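Putative ABC transporter (Thermobispora bispora, PDB 4PE6) probably binds a carbohydrate or related small solute as the extracytoplasmic solute-binding component of an ABC transporter. Local coordinates at residues A67-Q70 / V71-I74; K75-L78 / L79-P82. One frame throughout, in Å; residues are numbered along the deposited sequence.

Interaction 1: A67-Q70 / V71-I74; sequences ATEQ and VAQI
Gln73 N donates to Glu69 O at 2.8 Å, and one residue on Ile74 N reaches Gln70 O, also at 2.8 Å. Val71 N to Ala67 O is nearly as short, whereas Ala72 N stands 3.3 Å from Thr68 O, the longest of these four i to i+4 bonds in the first turns of helix 67-78. The side chains meet three or four residues apart. Glu69 bends forward along the helix surface, toward the next turn: CG lies anti to the backbone N, then chi2 of 51° bends the chain, laying OE2 3.5 Å from Gln73 CG and 3.8 Å from Ala72 CB. Its carboxylate and the Gln73 amide are almost perpendicular, 88° between planes, and what meets the carboxylate is the aliphatic stem of Gln73. The Gln73 amide looks elsewhere, NE2 donating to Asn60 O at the end of strand 55-60. On the buried side Gln70 runs out extended from a chi1 of -176°, its CG 4.1 Å from Ile74 CD1, while Ile74 packs on Leu85 and Ile87 of strand 84-88. Three bonds grip the Gln70 amide and fix which way round it sits: OE1 accepts from Ala90 N, and NE2 gives to Ser24 OG and Asn88 O. They tie the helix to strands 20-25 and 84-88; the Gln70 side chain is about 11 Å from the bound trihydroxybutanoate. Chemically, the helix presents two faces, a solvent-side carboxylate resting on methyl and methylene groups, and an inner face where the buried, neutral Gln70 amide meets two backbone groups and a hydroxyl without bringing in a charge.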
loop_
_atom_site.group_PDB
_atom_site.type_symbol
_atom_site.label_atom_id
_atom_site.label_comp_id
_atom_site.label_asym_id
_atom_site.label_seq_id
_atom_site.Cartn_x
_atom_site.Cartn_y
_atom_site.Cartn_z
ATOM N N ALA A 67 7.232 -2.728 -15.474
ATOM C CA ALA A 67 8.355 -1.826 -15.347
ATOM C C ALA A 67 8.776 -1.175 -16.663
ATOM O O ALA A 67 9.172 -0.015 -16.681
ATOM C CB ALA A 67 9.525 -2.573 -14.738
ATOM N N THR A 68 8.696 -1.911 -17.769
ATOM C CA THR A 68 9.241 -1.400 -19.021
ATOM C C THR A 68 8.528 -0.119 -19.460
ATOM O O THR A 68 9.175 0.838 -19.882
ATOM C CB THR A 68 9.193 -2.469 -20.129
ATOM O OG1 THR A 68 9.908 -3.621 -19.678
ATOM C CG2 THR A 68 9.822 -1.952 -21.430
ATOM N N GLU A 69 7.205 -0.075 -19.339
ATOM C CA GLU A 69 6.501 1.145 -19.749
ATOM C C GLU A 69 6.709 2.270 -18.729
ATOM O O GLU A 69 6.823 3.422 -19.107
ATOM C CB GLU A 69 5.013 0.905 -20.033
ATOM C CG GLU A 69 4.262 2.131 -20.604
ATOM C CD GLU A 69 4.930 2.800 -21.812
ATOM O OE1 GLU A 69 5.393 2.099 -22.757
ATOM O OE2 GLU A 69 4.966 4.050 -21.838
ATOM N N GLN A 70 6.795 1.940 -17.447
ATOM C CA GLN A 70 7.079 2.964 -16.431
ATOM C C GLN A 70 8.419 3.658 -16.711
ATOM O O GLN A 70 8.549 4.878 -16.594
ATOM C CB GLN A 70 7.109 2.368 -15.022
ATOM C CG GLN A 70 7.314 3.412 -13.938
ATOM C CD GLN A 70 7.152 2.911 -12.523
ATOM O OE1 GLN A 70 7.351 1.736 -12.243
ATOM N NE2 GLN A 70 6.820 3.832 -11.598
ATOM N N VAL A 71 9.417 2.875 -17.104
ATOM C CA VAL A 71 10.726 3.445 -17.408
ATOM C C VAL A 71 10.593 4.435 -18.562
ATOM O O VAL A 71 11.114 5.546 -18.491
ATOM C CB VAL A 71 11.760 2.347 -17.735
ATOM C CG1 VAL A 71 13.035 2.968 -18.281
ATOM C CG2 VAL A 71 12.047 1.517 -16.484
ATOM N N ALA A 72 9.883 4.041 -19.616
ATOM C CA ALA A 72 9.606 4.955 -20.732
ATOM C C ALA A 72 8.872 6.203 -20.257
ATOM O O ALA A 72 9.214 7.310 -20.644
ATOM C CB ALA A 72 8.791 4.264 -21.825
ATOM N N GLN A 73 7.864 6.025 -19.415
ATOM C CA GLN A 73 7.120 7.171 -18.911
ATOM C C GLN A 73 7.989 8.141 -18.104
ATOM O O GLN A 73 7.823 9.360 -18.194
ATOM C CB GLN A 73 5.932 6.702 -18.091
ATOM C CG GLN A 73 4.840 6.060 -18.920
ATOM C CD GLN A 73 3.743 5.458 -18.055
ATOM O OE1 GLN A 73 3.979 5.058 -16.904
ATOM N NE2 GLN A 73 2.535 5.398 -18.600
ATOM N N ILE A 74 8.905 7.607 -17.311
ATOM C CA ILE A 74 9.782 8.465 -16.542
ATOM C C ILE A 74 10.675 9.302 -17.475
ATOM O O ILE A 74 10.836 10.498 -17.262
ATOM C CB ILE A 74 10.580 7.651 -15.503
ATOM C CG1 ILE A 74 9.615 7.105 -14.443
ATOM C CG2 ILE A 74 11.683 8.500 -14.887
ATOM C CD1 ILE A 74 10.241 6.211 -13.385
#

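Interaction 2: K75-L78 / L79-P82; sequences KSLL and LQKP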
loop_
_atom_site.group_PDB
_atom_site.type_symbol
_atom_site.label_atom_id
_atom_site.label_comp_id
_atom_site.label_asym_id
_atom_site.label_seq_id
_atom_site.Cartn_x
_atom_site.Cartn_y
_atom_site.Cartn_z
ATOM N N LYS A 75 11.193 8.703 -18.545
ATOM C CA LYS A 75 11.963 9.471 -19.518
ATOM C C LYS A 75 11.128 10.590 -20.152
ATOM O O LYS A 75 11.625 11.699 -20.325
ATOM C CB LYS A 75 12.570 8.561 -20.575
ATOM C CG LYS A 75 13.561 7.579 -19.980
ATOM C CD LYS A 75 13.929 6.482 -20.954
ATOM C CE LYS A 75 14.983 5.568 -20.341
ATOM N NZ LYS A 75 15.269 4.443 -21.248
ATOM N N SER A 76 9.859 10.335 -20.469
ATOM C CA SER A 76 9.002 11.410 -20.998
ATOM C C SER A 76 8.777 12.507 -19.944
ATOM O O SER A 76 8.719 13.704 -20.276
ATOM C CB SER A 76 7.674 10.874 -21.551
ATOM O OG SER A 76 7.890 10.190 -22.783
ATOM N N LEU A 77 8.676 12.112 -18.680
ATOM C CA LEU A 77 8.564 13.090 -17.590
ATOM C C LEU A 77 9.832 13.933 -17.474
ATOM O O LEU A 77 9.757 15.149 -17.270
ATOM C CB LEU A 77 8.266 12.416 -16.242
ATOM C CG LEU A 77 6.788 12.060 -16.005
ATOM C CD1 LEU A 77 6.654 11.125 -14.818
ATOM C CD2 LEU A 77 5.966 13.316 -15.803
ATOM N N LEU A 78 10.999 13.309 -17.603
ATOM C CA LEU A 78 12.245 14.067 -17.451
ATOM C C LEU A 78 12.393 15.169 -18.501
ATOM O O LEU A 78 12.944 16.226 -18.211
ATOM C CB LEU A 78 13.462 13.149 -17.469
ATOM C CG LEU A 78 13.579 12.249 -16.244
ATOM C CD1 LEU A 78 14.832 11.407 -16.390
ATOM C CD2 LEU A 78 13.600 13.051 -14.945
ATOM N N LEU A 79 11.861 14.939 -19.700
ATOM C CA LEU A 79 11.837 15.967 -20.734
ATOM C C LEU A 79 11.111 17.229 -20.314
ATOM O O LEU A 79 11.376 18.281 -20.870
ATOM C CB LEU A 79 11.187 15.442 -22.023
ATOM C CG LEU A 79 11.917 14.282 -22.687
ATOM C CD1 LEU A 79 11.049 13.681 -23.784
ATOM C CD2 LEU A 79 13.268 14.739 -23.225
ATOM N N GLN A 80 10.169 17.122 -19.379
ATOM C CA GLN A 80 9.414 18.273 -18.892
ATOM C C GLN A 80 10.103 18.961 -17.717
ATOM O O GLN A 80 9.551 19.889 -17.129
ATOM C CB GLN A 80 8.014 17.833 -18.473
ATOM C CG GLN A 80 7.186 17.294 -19.625
ATOM C CD GLN A 80 5.860 16.745 -19.156
ATOM O OE1 GLN A 80 5.639 15.546 -19.193
ATOM N NE2 GLN A 80 4.964 17.626 -18.718
ATOM N N LYS A 81 11.290 18.487 -17.355
ATOM C CA LYS A 81 12.143 19.163 -16.381
ATOM C C LYS A 81 11.524 19.286 -14.991
ATOM O O LYS A 81 11.446 20.377 -14.429
ATOM C CB LYS A 81 12.550 20.541 -16.910
ATOM C CG LYS A 81 13.423 20.470 -18.149
ATOM C CD LYS A 81 14.840 20.021 -17.787
ATOM C CE LYS A 81 15.826 20.345 -18.896
ATOM N NZ LYS A 81 15.502 19.578 -20.130
ATOM N N PRO A 82 11.109 18.152 -14.409
ATOM C CA PRO A 82 10.618 18.237 -13.058
ATOM C C PRO A 82 11.757 18.553 -12.077
ATOM O O PRO A 82 12.898 18.169 -12.289
ATOM C CB PRO A 82 10.052 16.841 -12.817
ATOM C CG PRO A 82 10.961 15.948 -13.617
ATOM C CD PRO A 82 11.300 16.755 -14.847
#
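Leu79 N still points back at Lys75 O, but that bond is weak at 3.3 Å, and from there the coil tightens and ends. Gln80 N turns instead to Leu77 O at 2.9 Å, and Lys81 N closes a type I turn onto Leu78 O over the same distance. Both donors sit well above the carbonyl planes, 55° out for Gln80 and 61° for Lys81, so neither lies on a lone pair. Lys81 then leaves helical geometry with positive phi, swinging the chain round so that Pro82 lies against the C-terminal end of the helix. Its ring meets the helix end by carbon: CD lies 3.3 Å from Leu77 O, and CG is 4.1 Å from Leu78 CD2. This reversal is the alpha-to-beta link of a Rossmann-like periplasmic binding protein lobe, taking the chain from helix 67-78 into strand 84-88. Leu78 also touches Gln101 and Ala102 of the next helix, 96-104, while Leu77 faces the sheet, over Ala22, Lys57 and Val59. Gln80 lies along the helix end, CG anti to its own carbonyl carbon (chi1 -64°). From there CB sits 3.4 Å from Leu77 O, and OE1 comes within 4.1 Å of Leu77 CD2, the side chain also touching Phe20, Lys55 and Lys57. A glycine here would probably leave Leu77 CD2 and Phe20 without a packing partner on that side and the turn freer to flex. On the outer side, Leu79 folds its CG against Lys75 O at 3.5 Å.

In the fold
From the N terminus, the chain passes through strands 20-25 and 55-60 before reaching interaction 1, which opens helix 67-78. Interaction 2 takes over at the very next residue and carries that helix to its end, the centres of the two lying 12 Å apart. Each closes only a local loop, the first turns of the helix and then the beta turn at its end, and the two follow in series, neither nesting nor crossing. Interaction 1 fastens the helix to strands 20-25, 55-60 and 84-88 and to the loop after 84-88; interaction 2 sets its far end against strands 20-25 and 55-60 and helix 96-104. Between them they account for one helix and its exit toward strand 84-88 in this lobe.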